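Local atomic coordinates of putative antibiotic biosynthesis monooxygenase (Bacteroides thetaiotaomicron, PDB entry 3KKF), a protein that is probably an oxidoreductase of the antibiotic biosynthesis monooxygenase family, folded as a dimeric alpha-beta barrel and binding calcium, with a substrate that is not known. Residues Leu43-Glu48 against Asn53-Leu58; Met34-Gly39 against Thr73-Lys78. All blocks are in the same frame, centred on the assembly; numbering follows the deposited sequence. Where two conformers were deposited one is given.

Interaction 1 (Leu43-Glu48 against Asn53-Leu58)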
loop_
_atom_site.group_PDB
_atom_site.type_symbol
_atom_site.label_atom_id
_atom_site.label_comp_id
_atom_site.label_asym_id
_atom_site.label_seq_id
_atom_site.Cartn_x
_atom_site.Cartn_y
_atom_site.Cartn_z
ATOM N N LEU A 43 7.566 -5.229 -2.284
ATOM C CA LEU A 43 6.376 -6.088 -2.224
ATOM C C LEU A 43 5.987 -5.945 -0.743
ATOM O O LEU A 43 6.535 -6.652 0.128
ATOM C CB LEU A 43 6.639 -7.536 -2.604
ATOM C CG LEU A 43 7.128 -7.742 -4.042
ATOM C CD1 LEU A 43 7.677 -9.162 -4.287
ATOM C CD2 LEU A 43 6.013 -7.393 -5.061
ATOM N N TYR A 44 5.117 -4.989 -0.431
ATOM C CA TYR A 44 4.739 -4.665 0.941
ATOM C C TYR A 44 3.349 -5.235 1.222
ATOM O O TYR A 44 2.326 -4.640 0.855
ATOM C CB TYR A 44 4.803 -3.153 1.210
ATOM C CG TYR A 44 4.728 -2.811 2.685
ATOM C CD1 TYR A 44 5.888 -2.726 3.474
ATOM C CD2 TYR A 44 3.514 -2.601 3.308
ATOM C CE1 TYR A 44 5.812 -2.417 4.839
ATOM C CE2 TYR A 44 3.445 -2.299 4.668
ATOM C CZ TYR A 44 4.583 -2.204 5.408
ATOM O OH TYR A 44 4.460 -1.890 6.734
ATOM N N ALA A 45 3.317 -6.426 1.841
ATOM C CA ALA A 45 2.077 -7.134 2.129
ATOM C C ALA A 45 1.573 -6.822 3.518
ATOM O O ALA A 45 2.353 -6.747 4.456
ATOM C CB ALA A 45 2.292 -8.669 1.966
ATOM N N VAL A 46 0.254 -6.613 3.631
ATOM C CA VAL A 46 -0.398 -6.421 4.921
ATOM C C VAL A 46 -1.660 -7.285 4.980
ATOM O O VAL A 46 -2.289 -7.579 3.952
ATOM C CB VAL A 46 -0.800 -4.937 5.168
ATOM C CG1 VAL A 46 0.410 -4.006 5.020
ATOM C CG2 VAL A 46 -1.945 -4.487 4.226
ATOM N N ALA A 47 -1.987 -7.739 6.198
ATOM C CA ALA A 47 -3.208 -8.505 6.458
ATOM C C ALA A 47 -4.165 -7.625 7.246
ATOM O O ALA A 47 -3.757 -6.941 8.173
ATOM C CB ALA A 47 -2.894 -9.781 7.237
ATOM N N GLU A 48 -5.425 -7.634 6.893
ATOM C CA GLU A 48 -6.419 -6.840 7.616
ATOM C C GLU A 48 -6.565 -7.411 9.037
ATOM O O GLU A 48 -6.774 -8.606 9.186
ATOM C CB GLU A 48 -7.770 -6.822 6.855
ATOM C CG GLU A 48 -7.639 -6.253 5.422
ATOM C CD GLU A 48 -8.933 -6.051 4.713
ATOM O OE1 GLU A 48 -9.995 -6.058 5.368
ATOM O OE2 GLU A 48 -8.880 -5.877 3.467
ATOM N N ASN A 53 -7.379 -13.170 6.625
ATOM C CA ASN A 53 -7.267 -13.847 5.321
ATOM C C ASN A 53 -7.470 -12.902 4.122
ATOM O O ASN A 53 -7.492 -13.358 2.996
ATOM C CB ASN A 53 -8.234 -15.040 5.235
ATOM C CG ASN A 53 -9.660 -14.624 5.250
ATOM O OD1 ASN A 53 -10.078 -13.809 6.110
ATOM N ND2 ASN A 53 -10.459 -15.172 4.307
ATOM N N HIS A 54 -7.649 -11.621 4.418
ATOM C CA HIS A 54 -7.723 -10.561 3.394
ATOM C C HIS A 54 -6.353 -9.853 3.424
ATOM O O HIS A 54 -6.015 -9.172 4.376
ATOM C CB HIS A 54 -8.842 -9.579 3.678
ATOM C CG HIS A 54 -10.208 -10.132 3.442
ATOM N ND1 HIS A 54 -11.143 -9.477 2.676
ATOM C CD2 HIS A 54 -10.790 -11.291 3.824
ATOM C CE1 HIS A 54 -12.253 -10.197 2.629
ATOM N NE2 HIS A 54 -12.063 -11.302 3.308
ATOM N N VAL A 55 -5.556 -10.076 2.384
ATOM C CA VAL A 55 -4.223 -9.536 2.262
ATOM C C VAL A 55 -4.155 -8.536 1.073
ATOM O O VAL A 55 -4.699 -8.793 -0.015
ATOM C CB VAL A 55 -3.194 -10.689 2.062
ATOM C CG1 VAL A 55 -1.805 -10.164 1.628
ATOM C CG2 VAL A 55 -3.115 -11.558 3.336
ATOM N N THR A 56 -3.520 -7.392 1.296
ATOM C CA THR A 56 -3.261 -6.421 0.242
ATOM C C THR A 56 -1.761 -6.276 0.108
ATOM O O THR A 56 -1.052 -6.151 1.131
ATOM C CB THR A 56 -3.901 -5.062 0.555
ATOM O OG1 THR A 56 -5.306 -5.169 0.472
ATOM C CG2 THR A 56 -3.472 -3.974 -0.463
ATOM N N ILE A 57 -1.254 -6.317 -1.126
ATOM C CA ILE A 57 0.154 -6.124 -1.367
ATOM C C ILE A 57 0.365 -4.881 -2.249
ATOM O O ILE A 57 -0.189 -4.793 -3.352
ATOM C CB ILE A 57 0.821 -7.357 -2.078
ATOM C CG1 ILE A 57 0.427 -8.675 -1.394
ATOM C CG2 ILE A 57 2.358 -7.196 -2.119
ATOM C CD1 ILE A 57 1.027 -9.874 -2.012
ATOM N N LEU A 58 1.162 -3.937 -1.755
ATOM C CA LEU A 58 1.638 -2.820 -2.576
ATOM C C LEU A 58 2.881 -3.329 -3.294
ATOM O O LEU A 58 3.868 -3.725 -2.691
ATOM C CB LEU A 58 1.993 -1.607 -1.721
ATOM C CG LEU A 58 2.636 -0.427 -2.483
ATOM C CD1 LEU A 58 1.755 0.184 -3.595
ATOM C CD2 LEU A 58 3.064 0.654 -1.493
HETATM O O HOH W 1 -6.750 -6.732 2.030
HETATM O O HOH W 2 -10.606 -7.195 2.127
#
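Residues Tyr44 to Ala47 pair with Val55 to Leu58 as antiparallel strands at 160°, with reciprocal backbone bonds between Tyr44 and Leu58 and between Val46 and Thr56, and a last one from Glu48 N to His54 O (3.0 Å) near the turn of the hairpin. Side chains alternate between the two faces of the sheet, and beta-branched Val46, Val55, Thr56 and Ile57 suit extended strands. On one face, small Ala45 makes room for Ile57 CG1 beside its CB at 3.8 Å, while Ala47 CB meets Val55 CG2 at 4.3 Å; helix 19-36 packs here, placing Ile30 on Ala45 and Leu26 on Ile57. On the other, Val46 and Thr56 stand alongside each other, Val46 CG2 being 4.2 Å from Thr56 CB, and the second subunit adds Ala95 on Val46 and Leu9 on Thr56. Glu48 CG lies opposite the carbonyl carbon and beside the backbone N (chi1 -58°), and the extended chain carries the carboxylate over His54, Glu48 CD being 3.7 Å from His54 CB and the carboxylate and imidazole planes 58° apart. One water donates to Glu48 OE2 (2.7 Å) and bonds to Thr56 OG1 (2.6 Å); a second lies toward His54 ND1, a doubtful, too-short link. Glu48 OE1 thus pairs with Arg51 in a salt bridge and OE2 accepts from two waters, giving both oxygens polar partners where the sheet enters the second subunit.

Interaction 2 (Met34-Gly39 against Thr73-Lys78)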
loop_
_atom_site.group_PDB
_atom_site.type_symbol
_atom_site.label_atom_id
_atom_site.label_comp_id
_atom_site.label_asym_id
_atom_site.label_seq_id
_atom_site.Cartn_x
_atom_site.Cartn_y
_atom_site.Cartn_z
HETATM N N MSE A 34 12.974 -9.683 -2.784
HETATM C CA MSE A 34 13.651 -8.485 -2.336
HETATM C C MSE A 34 15.174 -8.689 -2.350
HETATM O O MSE A 34 15.933 -7.795 -2.753
HETATM C CB MSE A 34 13.186 -8.065 -0.936
HETATM C CG MSE A 34 11.740 -7.608 -0.871
HETATM SE SE MSE A 34 11.377 -6.005 -1.847
HETATM C CE MSE A 34 12.257 -4.697 -0.726
ATOM N N ARG A 35 15.623 -9.869 -1.944
ATOM C CA ARG A 35 17.041 -10.216 -1.878
ATOM C C ARG A 35 17.723 -10.323 -3.240
ATOM O O ARG A 35 18.853 -9.886 -3.425
ATOM C CB ARG A 35 17.177 -11.596 -1.160
ATOM C CG ARG A 35 18.634 -12.182 -1.027
ATOM C CD ARG A 35 18.627 -13.567 -0.346
ATOM N N LEU A 36 17.033 -10.952 -4.186
ATOM C CA LEU A 36 17.627 -11.293 -5.474
ATOM C C LEU A 36 17.354 -10.410 -6.664
ATOM O O LEU A 36 18.148 -10.423 -7.613
ATOM C CB LEU A 36 17.170 -12.715 -5.875
ATOM C CG LEU A 36 17.508 -13.914 -5.002
ATOM C CD1 LEU A 36 17.074 -15.185 -5.734
ATOM C CD2 LEU A 36 18.986 -13.960 -4.672
ATOM N N GLU A 37 16.255 -9.677 -6.663
ATOM C CA GLU A 37 15.821 -8.954 -7.866
ATOM C C GLU A 37 15.932 -7.442 -7.730
ATOM O O GLU A 37 15.129 -6.825 -7.058
ATOM C CB GLU A 37 14.370 -9.343 -8.174
ATOM C CG GLU A 37 14.111 -10.838 -8.344
ATOM C CD GLU A 37 12.705 -11.095 -8.830
ATOM O OE1 GLU A 37 12.401 -10.751 -9.991
ATOM O OE2 GLU A 37 11.880 -11.571 -8.037
ATOM N N PRO A 38 16.935 -6.829 -8.401
ATOM C CA PRO A 38 17.069 -5.385 -8.283
ATOM C C PRO A 38 15.853 -4.569 -8.796
ATOM O O PRO A 38 15.606 -3.473 -8.309
ATOM C CB PRO A 38 18.327 -5.081 -9.121
ATOM C CG PRO A 38 19.093 -6.330 -9.067
ATOM C CD PRO A 38 18.071 -7.410 -9.136
ATOM N N GLY A 39 15.106 -5.147 -9.732
ATOM C CA GLY A 39 13.918 -4.534 -10.309
ATOM C C GLY A 39 12.654 -4.649 -9.477
ATOM O O GLY A 39 11.647 -4.066 -9.812
ATOM N N THR A 73 10.488 -16.239 -12.393
ATOM C CA THR A 73 11.483 -16.782 -11.459
ATOM C C THR A 73 11.019 -18.090 -10.772
ATOM O O THR A 73 9.799 -18.310 -10.569
ATOM C CB THR A 73 11.854 -15.791 -10.348
ATOM O OG1 THR A 73 10.718 -15.557 -9.514
ATOM C CG2 THR A 73 12.418 -14.504 -10.882
ATOM N N PRO A 74 11.987 -18.963 -10.394
ATOM C CA PRO A 74 11.584 -20.160 -9.683
ATOM C C PRO A 74 10.893 -19.858 -8.345
ATOM O O PRO A 74 9.982 -20.598 -7.942
ATOM C CB PRO A 74 12.898 -20.896 -9.476
ATOM C CG PRO A 74 13.741 -20.470 -10.596
ATOM C CD PRO A 74 13.405 -19.035 -10.811
ATOM N N HIS A 75 11.302 -18.798 -7.656
ATOM C CA HIS A 75 10.675 -18.487 -6.372
ATOM C C HIS A 75 9.219 -18.020 -6.556
ATOM O O HIS A 75 8.352 -18.408 -5.794
ATOM C CB HIS A 75 11.517 -17.528 -5.518
ATOM C CG HIS A 75 11.894 -16.252 -6.186
ATOM N ND1 HIS A 75 13.014 -16.130 -6.995
ATOM C CD2 HIS A 75 11.330 -15.025 -6.135
ATOM C CE1 HIS A 75 13.121 -14.879 -7.402
ATOM N NE2 HIS A 75 12.112 -14.188 -6.893
ATOM N N PHE A 76 8.945 -17.191 -7.562
ATOM C CA PHE A 76 7.556 -16.820 -7.832
ATOM C C PHE A 76 6.744 -18.073 -8.197
ATOM O O PHE A 76 5.617 -18.234 -7.737
ATOM C CB PHE A 76 7.442 -15.780 -8.954
ATOM C CG PHE A 76 6.034 -15.363 -9.202
ATOM C CD1 PHE A 76 5.405 -14.491 -8.336
ATOM C CD2 PHE A 76 5.300 -15.920 -10.241
ATOM C CE1 PHE A 76 4.093 -14.133 -8.531
ATOM C CE2 PHE A 76 3.968 -15.555 -10.435
ATOM C CZ PHE A 76 3.381 -14.664 -9.573
ATOM N N LYS A 77 7.316 -18.956 -9.015
ATOM C CA LYS A 77 6.658 -20.228 -9.445
ATOM C C LYS A 77 6.253 -21.079 -8.235
ATOM O O LYS A 77 5.158 -21.636 -8.178
ATOM C CB LYS A 77 7.634 -21.053 -10.344
ATOM C CG LYS A 77 7.078 -22.438 -10.896
ATOM C CD LYS A 77 8.200 -23.252 -11.625
ATOM C CE LYS A 77 7.655 -24.399 -12.475
ATOM N NZ LYS A 77 7.041 -23.910 -13.753
ATOM N N LYS A 78 7.179 -21.209 -7.297
ATOM C CA LYS A 78 6.916 -22.020 -6.090
ATOM C C LYS A 78 5.688 -21.454 -5.360
ATOM O O LYS A 78 4.804 -22.199 -4.959
ATOM C CB LYS A 78 8.124 -22.005 -5.140
ATOM C CG LYS A 78 7.843 -22.735 -3.807
ATOM C CD LYS A 78 8.995 -22.757 -2.894
ATOM C CE LYS A 78 8.617 -23.461 -1.593
ATOM N NZ LYS A 78 9.702 -23.454 -0.583
#
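Glu37 sets its CG opposite its carbonyl carbon and beside its backbone N, and His75 turns its CG between its own N and carbonyl carbon (chi1 55°), so that the two side chains reach each other from opposite directions. Glu37, the first residue beyond helix 19-36, keeps its chain extended, carrying the carboxylate across to the start of helix 74-83, where the ring of His75 presents NE2 to the acid. The bond from NE2 to Glu37 OE2 is 2.9 Å long and moderately straight (156°). The oxygen lies close to the imidazole plane, at the ring's edge, but the donor stands well above the carboxylate plane, and the two flat groups are turned 72° against each other. Leu36 brings CD1 within 4.3 Å of His75 CE1, a loose apolar touch at the exposed margin. Thr73 sends its methyl CG2 to 3.9 Å from Glu37 OE1, while its hydroxyl is used for capping. As N-cap, Thr73 OG1 accepts from Phe76 N at 3.1 Å, also bonds to His70 O, and sits over the face of the His75 ring. Threonine suits this place because one branch caps the helix and the other packs on the acid. For Glu37 OE2, His70 ND1 is the stronger partner, with only a weak bond to Ser33 OG, and Val32 and Ser33 of helix 19-36 touch the His75 side chain. A single carboxylate oxygen therefore draws together two histidines from successive helices, and its negative charge would favour keeping a proton on the NE2 that faces it. This histidine-carboxylate hydrogen bond, near the protein surface, fastens the end of one helix to the beginning of another.

In the fold
From the N terminus the chain runs through strand 6-14 into helix 19-36, and at this helix's end it supplies the first side of interaction 2. It then turns into strand 40-48, and interaction 1 closes the short hairpin to strand 54-61. Helix 64-71 follows, and helix 74-83 returns to Met34-Gly39, closing the longer loop, which contains the whole of the hairpin. Interaction 1 thus builds one side of the four-stranded antiparallel sheet, of ferredoxin-like order, whereas interaction 2 joins helices lying over it. The two meet where the selenium of Met34 (selenomethionine) packs against Leu43 N, and both also touch the second subunit.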